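PDB 4OHN: ABC transporter substrate-binding protein from Streptococcus pneumoniae, which binds histidine between its two lobes and probably delivers it to an ABC transporter for uptake into the cell. Local coordinates for residues Ile178-Val181 / Tyr182-Tyr186; Thr27-Pro30 / Met31-Gln35. All blocks are in the same frame, centred on the assembly; numbering follows the deposited sequence.

Contact 1: residues Ile178-Val181 / Tyr182-Tyr186. With HIS (histidine), chain B; ACT (acetate ion), chain C.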
loop_
_atom_site.group_PDB
_atom_site.type_symbol
_atom_site.label_atom_id
_atom_site.label_comp_id
_atom_site.label_asym_id
_atom_site.label_seq_id
_atom_site.Cartn_x
_atom_site.Cartn_y
_atom_site.Cartn_z
ATOM N N ILE A 178 -8.654 -1.115 6.540
ATOM C CA ILE A 178 -7.397 -0.440 6.232
ATOM C C ILE A 178 -6.203 -1.377 6.402
ATOM O O ILE A 178 -6.243 -2.332 7.175
ATOM C CB ILE A 178 -7.264 0.828 7.123
ATOM C CG1 ILE A 178 -5.996 1.634 6.809
ATOM C CG2 ILE A 178 -7.334 0.467 8.591
ATOM C CD1 ILE A 178 -5.979 3.007 7.481
ATOM N N ASP A 179 -5.124 -1.119 5.680
ATOM C CA ASP A 179 -3.892 -1.866 5.839
ATOM C C ASP A 179 -3.326 -1.744 7.246
ATOM O O ASP A 179 -3.212 -0.648 7.784
ATOM C CB ASP A 179 -2.845 -1.360 4.832
ATOM C CG ASP A 179 -3.347 -1.398 3.428
ATOM O OD1 ASP A 179 -4.252 -0.622 3.106
ATOM O OD2 ASP A 179 -2.825 -2.214 2.650
ATOM N N ARG A 180 -2.915 -2.867 7.832
ATOM C CA ARG A 180 -2.337 -2.866 9.167
ATOM C C ARG A 180 -1.077 -2.014 9.234
ATOM O O ARG A 180 -0.859 -1.313 10.203
ATOM C CB ARG A 180 -2.072 -4.292 9.642
ATOM C CG ARG A 180 -1.790 -4.413 11.148
ATOM C CD ARG A 180 -1.821 -5.890 11.575
ATOM N NE ARG A 180 -2.161 -6.084 12.979
ATOM C CZ ARG A 180 -2.556 -7.246 13.493
ATOM N NH1 ARG A 180 -2.673 -8.310 12.716
ATOM N NH2 ARG A 180 -2.841 -7.344 14.783
ATOM N N VAL A 181 -0.223 -2.053 8.210
ATOM C CA VAL A 181 1.010 -1.267 8.291
ATOM C C VAL A 181 0.704 0.210 8.398
ATOM O O VAL A 181 1.373 0.943 9.107
ATOM C CB VAL A 181 1.986 -1.474 7.105
ATOM C CG1 VAL A 181 2.433 -2.926 7.025
ATOM C CG2 VAL A 181 1.388 -0.976 5.778
ATOM N N TYR A 182 -0.320 0.655 7.690
ATOM C CA TYR A 182 -0.695 2.057 7.788
ATOM C C TYR A 182 -1.252 2.368 9.172
ATOM O O TYR A 182 -0.820 3.313 9.829
ATOM C CB TYR A 182 -1.699 2.393 6.682
ATOM C CG TYR A 182 -2.144 3.839 6.607
ATOM C CD1 TYR A 182 -1.950 4.599 5.476
ATOM C CD2 TYR A 182 -2.762 4.454 7.667
ATOM C CE1 TYR A 182 -2.371 5.930 5.432
ATOM C CE2 TYR A 182 -3.151 5.727 7.620
ATOM C CZ TYR A 182 -2.960 6.465 6.527
ATOM O OH TYR A 182 -3.406 7.792 6.553
ATOM N N ALA A 183 -2.229 1.580 9.613
ATOM C CA ALA A 183 -2.871 1.848 10.891
ATOM C C ALA A 183 -1.858 1.908 12.014
ATOM O O ALA A 183 -1.892 2.855 12.823
ATOM C CB ALA A 183 -3.931 0.786 11.177
ATOM N N ASN A 184 -0.954 0.936 12.081
ATOM C CA ASN A 184 0.042 0.888 13.168
ATOM C C ASN A 184 0.909 2.145 13.163
ATOM O O ASN A 184 1.120 2.780 14.200
ATOM C CB ASN A 184 0.961 -0.331 13.022
ATOM C CG ASN A 184 0.299 -1.651 13.400
ATOM O OD1 ASN A 184 -0.727 -1.682 14.065
ATOM N ND2 ASN A 184 0.929 -2.758 12.996
ATOM N N TYR A 185 1.423 2.529 11.999
ATOM C CA TYR A 185 2.313 3.675 11.935
ATOM C C TYR A 185 1.567 4.983 12.221
ATOM O O TYR A 185 2.030 5.825 13.003
ATOM C CB TYR A 185 3.013 3.745 10.565
ATOM C CG TYR A 185 4.031 4.845 10.481
ATOM C CD1 TYR A 185 3.658 6.132 10.132
ATOM C CD2 TYR A 185 5.368 4.599 10.762
ATOM C CE1 TYR A 185 4.565 7.159 10.079
ATOM C CE2 TYR A 185 6.290 5.610 10.705
ATOM C CZ TYR A 185 5.891 6.889 10.350
ATOM O OH TYR A 185 6.825 7.906 10.282
ATOM N N TYR A 186 0.431 5.155 11.561
ATOM C CA TYR A 186 -0.356 6.373 11.714
ATOM C C TYR A 186 -0.752 6.601 13.163
ATOM O O TYR A 186 -0.594 7.699 13.706
ATOM C CB TYR A 186 -1.612 6.267 10.858
ATOM C CG TYR A 186 -2.594 7.404 11.078
ATOM C CD1 TYR A 186 -3.504 7.364 12.118
ATOM C CD2 TYR A 186 -2.622 8.488 10.238
ATOM C CE1 TYR A 186 -4.398 8.402 12.341
ATOM C CE2 TYR A 186 -3.526 9.543 10.447
ATOM C CZ TYR A 186 -4.404 9.482 11.506
ATOM O OH TYR A 186 -5.299 10.517 11.705
HETATM N N HIS B . -2.442 -1.934 -0.002
HETATM C CA HIS B . -3.632 -1.250 -0.565
HETATM C C HIS B . -3.622 -1.311 -2.076
HETATM O O HIS B . -2.653 -1.847 -2.660
HETATM C CB HIS B . -3.802 0.187 -0.018
HETATM C CG HIS B . -2.910 1.249 -0.591
HETATM N ND1 HIS B . -3.374 2.540 -0.787
HETATM C CD2 HIS B . -1.593 1.275 -0.915
HETATM C CE1 HIS B . -2.390 3.296 -1.234
HETATM N NE2 HIS B . -1.296 2.556 -1.315
HETATM O OXT HIS B . -4.608 -0.828 -2.672
HETATM C C ACT C . -7.477 9.786 14.470
HETATM O O ACT C . -7.991 10.038 15.587
HETATM O OXT ACT C . -6.567 10.558 14.084
HETATM C CH3 ACT C . -7.939 8.613 13.674
HETATM O O HOH W 1 -2.038 -4.088 14.805
#
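I178 and Y182 meet at about a right angle where strand 175-179 gives way to helix 180-189: the isoleucine's CD1 lies 3.5 Å from CD2 of the Y182 ring. I178 CG1 and Y182 CG both leave the backbone opposite their own backbone N (chi1 -177° in each). I178 then stays extended (chi2 169°), which carries its terminal methyl to the ring. Unlike a purely apolar residue, tyrosine can pack here through its ring and still place its hydroxyl in a hydrogen bond with N162. I178 CG2 lies a looser 4.3 Å from A183 CB.

R180 and N184, one helical turn apart, pass each other at a slant, their guanidinium and amide planes 48° apart. They do not bond directly: a water accepts from R180 NE at 2.7 Å and donates to N184 OD1. The extended arginine chain and the short amide suit this bridge at the exposed surface. Beneath them, the helix's first turns are tied by A183 N to D179 O (3.0 Å) and N184 N to R180 O (2.9 Å), both nearly straight; Y185 N reaches V181 O at a longer 3.3 Å.

D179 sits at the N-cap position, yet its carboxylate makes no capping bond. Instead OD2 accepts from the amino N of the bound histidine at 2.7 Å. A carboxylate suits a ligand amino group, which is probably a charged ammonium, so the junction pairs a backbone-held helix start with a contact consistent with electrostatic recognition of the amino group.

Contact 2: residues Thr27-Pro30 / Met31-Gln35; sequences TFVP and MGFAQ. With HIS (histidine), chain B.
M31 lies beside F28: its chain runs along the F28 ring, with CG at the ring edge, 3.6 Å from CD2. The methionine chain bends at chi2 and chi3, taking SD to within 4.0 Å of P30 CD; a flexible thioether suits such a buried place between a ring edge and a proline. Its backbone N donates to F28 O at 2.9 Å, by a bent bond.

G32 follows, and its N takes the same F28 O at 3.1 Å by a straighter bond (171°). One carbonyl thus gathers two consecutive N-H groups and closes the turn. The peptide before P30 is cis, as is characteristic of proline at the third position of such a turn.

F33 turns back over the first segment. Its chi1 of 63° places the ring over its own backbone, bringing one ring face under V29: CG1 of the valine lies 3.8 Å from the ring centroid, 20° off the normal, a CH-pi contact. The branched valine supplies a methyl for that face, while P30 CA meets the ring obliquely, 4.0 Å from CE2.

On the ligand side, one face of the F28 ring covers the imidazole of the bound histidine, whose CD2 sits 3.5 Å above the ring plane, over its centre. A flat aromatic residue is well matched to a flat substrate side chain. A cis-proline (type VI) beta turn over residues 28-31, between the short strands 27-28 and 32-34, thereby carries an aromatic wall of the amino-acid pocket in this family 3 solute-binding protein.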
loop_
_atom_site.group_PDB
_atom_site.type_symbol
_atom_site.label_atom_id
_atom_site.label_comp_id
_atom_site.label_asym_id
_atom_site.label_seq_id
_atom_site.Cartn_x
_atom_site.Cartn_y
_atom_site.Cartn_z
ATOM N N THR A 27 -0.208 9.894 0.668
ATOM C CA THR A 27 -0.614 9.807 2.064
ATOM C C THR A 27 -0.332 8.446 2.685
ATOM O O THR A 27 -0.593 8.270 3.869
ATOM C CB THR A 27 -2.115 10.090 2.253
ATOM O OG1 THR A 27 -2.937 9.047 1.695
ATOM C CG2 THR A 27 -2.529 11.406 1.668
ATOM N N PHE A 28 0.178 7.474 1.921
ATOM C CA PHE A 28 0.191 6.093 2.422
ATOM C C PHE A 28 1.413 5.791 3.305
ATOM O O PHE A 28 2.414 5.230 2.865
ATOM C CB PHE A 28 0.045 5.094 1.282
ATOM C CG PHE A 28 -0.335 3.709 1.767
ATOM C CD1 PHE A 28 -1.621 3.436 2.161
ATOM C CD2 PHE A 28 0.601 2.705 1.855
ATOM C CE1 PHE A 28 -1.978 2.189 2.631
ATOM C CE2 PHE A 28 0.247 1.447 2.325
ATOM C CZ PHE A 28 -1.050 1.194 2.720
ATOM N N VAL A 29 1.298 6.150 4.573
ATOM C CA VAL A 29 2.338 5.883 5.554
ATOM C C VAL A 29 2.380 4.400 5.884
ATOM O O VAL A 29 1.370 3.708 5.805
ATOM C CB VAL A 29 2.115 6.653 6.877
ATOM C CG1 VAL A 29 2.156 8.148 6.667
ATOM C CG2 VAL A 29 0.780 6.267 7.554
ATOM N N PRO A 30 3.548 3.878 6.267
ATOM C CA PRO A 30 4.863 4.507 6.239
ATOM C C PRO A 30 5.589 4.219 4.927
ATOM O O PRO A 30 6.818 4.267 4.899
ATOM C CB PRO A 30 5.577 3.787 7.376
ATOM C CG PRO A 30 5.077 2.394 7.261
ATOM C CD PRO A 30 3.635 2.494 6.766
ATOM N N MET A 31 4.855 3.924 3.856
ATOM C CA MET A 31 5.490 3.430 2.633
ATOM C C MET A 31 5.996 4.558 1.752
ATOM O O MET A 31 7.131 4.516 1.262
ATOM C CB MET A 31 4.503 2.544 1.866
ATOM C CG MET A 31 3.865 1.412 2.711
ATOM S SD MET A 31 5.058 0.392 3.634
ATOM C CE MET A 31 5.797 -0.536 2.283
ATOM N N GLY A 32 5.183 5.566 1.512
ATOM C CA GLY A 32 5.597 6.702 0.717
ATOM C C GLY A 32 4.606 7.813 0.936
ATOM O O GLY A 32 3.424 7.641 0.649
ATOM N N PHE A 33 5.078 8.922 1.482
ATOM C CA PHE A 33 4.160 9.960 1.952
ATOM C C PHE A 33 4.830 11.314 2.031
ATOM O O PHE A 33 6.065 11.414 2.180
ATOM C CB PHE A 33 3.567 9.573 3.318
ATOM C CG PHE A 33 4.586 9.464 4.424
ATOM C CD1 PHE A 33 4.850 10.535 5.263
ATOM C CD2 PHE A 33 5.292 8.288 4.643
ATOM C CE1 PHE A 33 5.774 10.424 6.285
ATOM C CE2 PHE A 33 6.220 8.176 5.657
ATOM C CZ PHE A 33 6.465 9.244 6.479
ATOM N N ALA A 34 4.031 12.366 1.917
ATOM C CA ALA A 34 4.481 13.734 2.078
ATOM C C ALA A 34 4.687 14.016 3.547
ATOM O O ALA A 34 3.771 13.846 4.380
ATOM C CB ALA A 34 3.464 14.694 1.504
ATOM N N GLN A 35 5.897 14.469 3.874
ATOM C CA GLN A 35 6.272 14.795 5.244
ATOM C C GLN A 35 5.876 16.214 5.632
ATOM O O GLN A 35 5.228 16.925 4.864
ATOM C CB GLN A 35 7.776 14.649 5.428
ATOM C CG GLN A 35 8.315 13.279 5.159
ATOM C CD GLN A 35 9.766 13.218 5.538
ATOM O OE1 GLN A 35 10.118 12.666 6.576
ATOM N NE2 GLN A 35 10.615 13.811 4.713
HETATM N N HIS B . -2.442 -1.934 -0.002
HETATM C CA HIS B . -3.632 -1.250 -0.565
HETATM C C HIS B . -3.622 -1.311 -2.076
HETATM O O HIS B . -2.653 -1.847 -2.660
HETATM C CB HIS B . -3.802 0.187 -0.018
HETATM C CG HIS B . -2.910 1.249 -0.591
HETATM N ND1 HIS B . -3.374 2.540 -0.787
HETATM C CD2 HIS B . -1.593 1.275 -0.915
HETATM C CE1 HIS B . -2.390 3.296 -1.234
HETATM N NE2 HIS B . -1.296 2.556 -1.315
HETATM O OXT HIS B . -4.608 -0.828 -2.672
#

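Contact 1 and contact 2 lie far apart in sequence, but their centres are only 11 Å apart and they touch directly. Y182 is the main go-between: its CD1 approaches F28 CD1 at 3.5 Å, its CE1 lies 3.3 Å from T27 O, and the two rings meet with planes about 55° apart. Farther from the ligand, Y185 CD2 packs on P30 CB at 3.5 Å. The two contacts serve different parts of the same bound histidine, D179 taking its amino group and F28 its imidazole. Residues 178-186 and 27-35 therefore meet beside the pocket, the tyrosine backing the phenylalanine that faces the substrate.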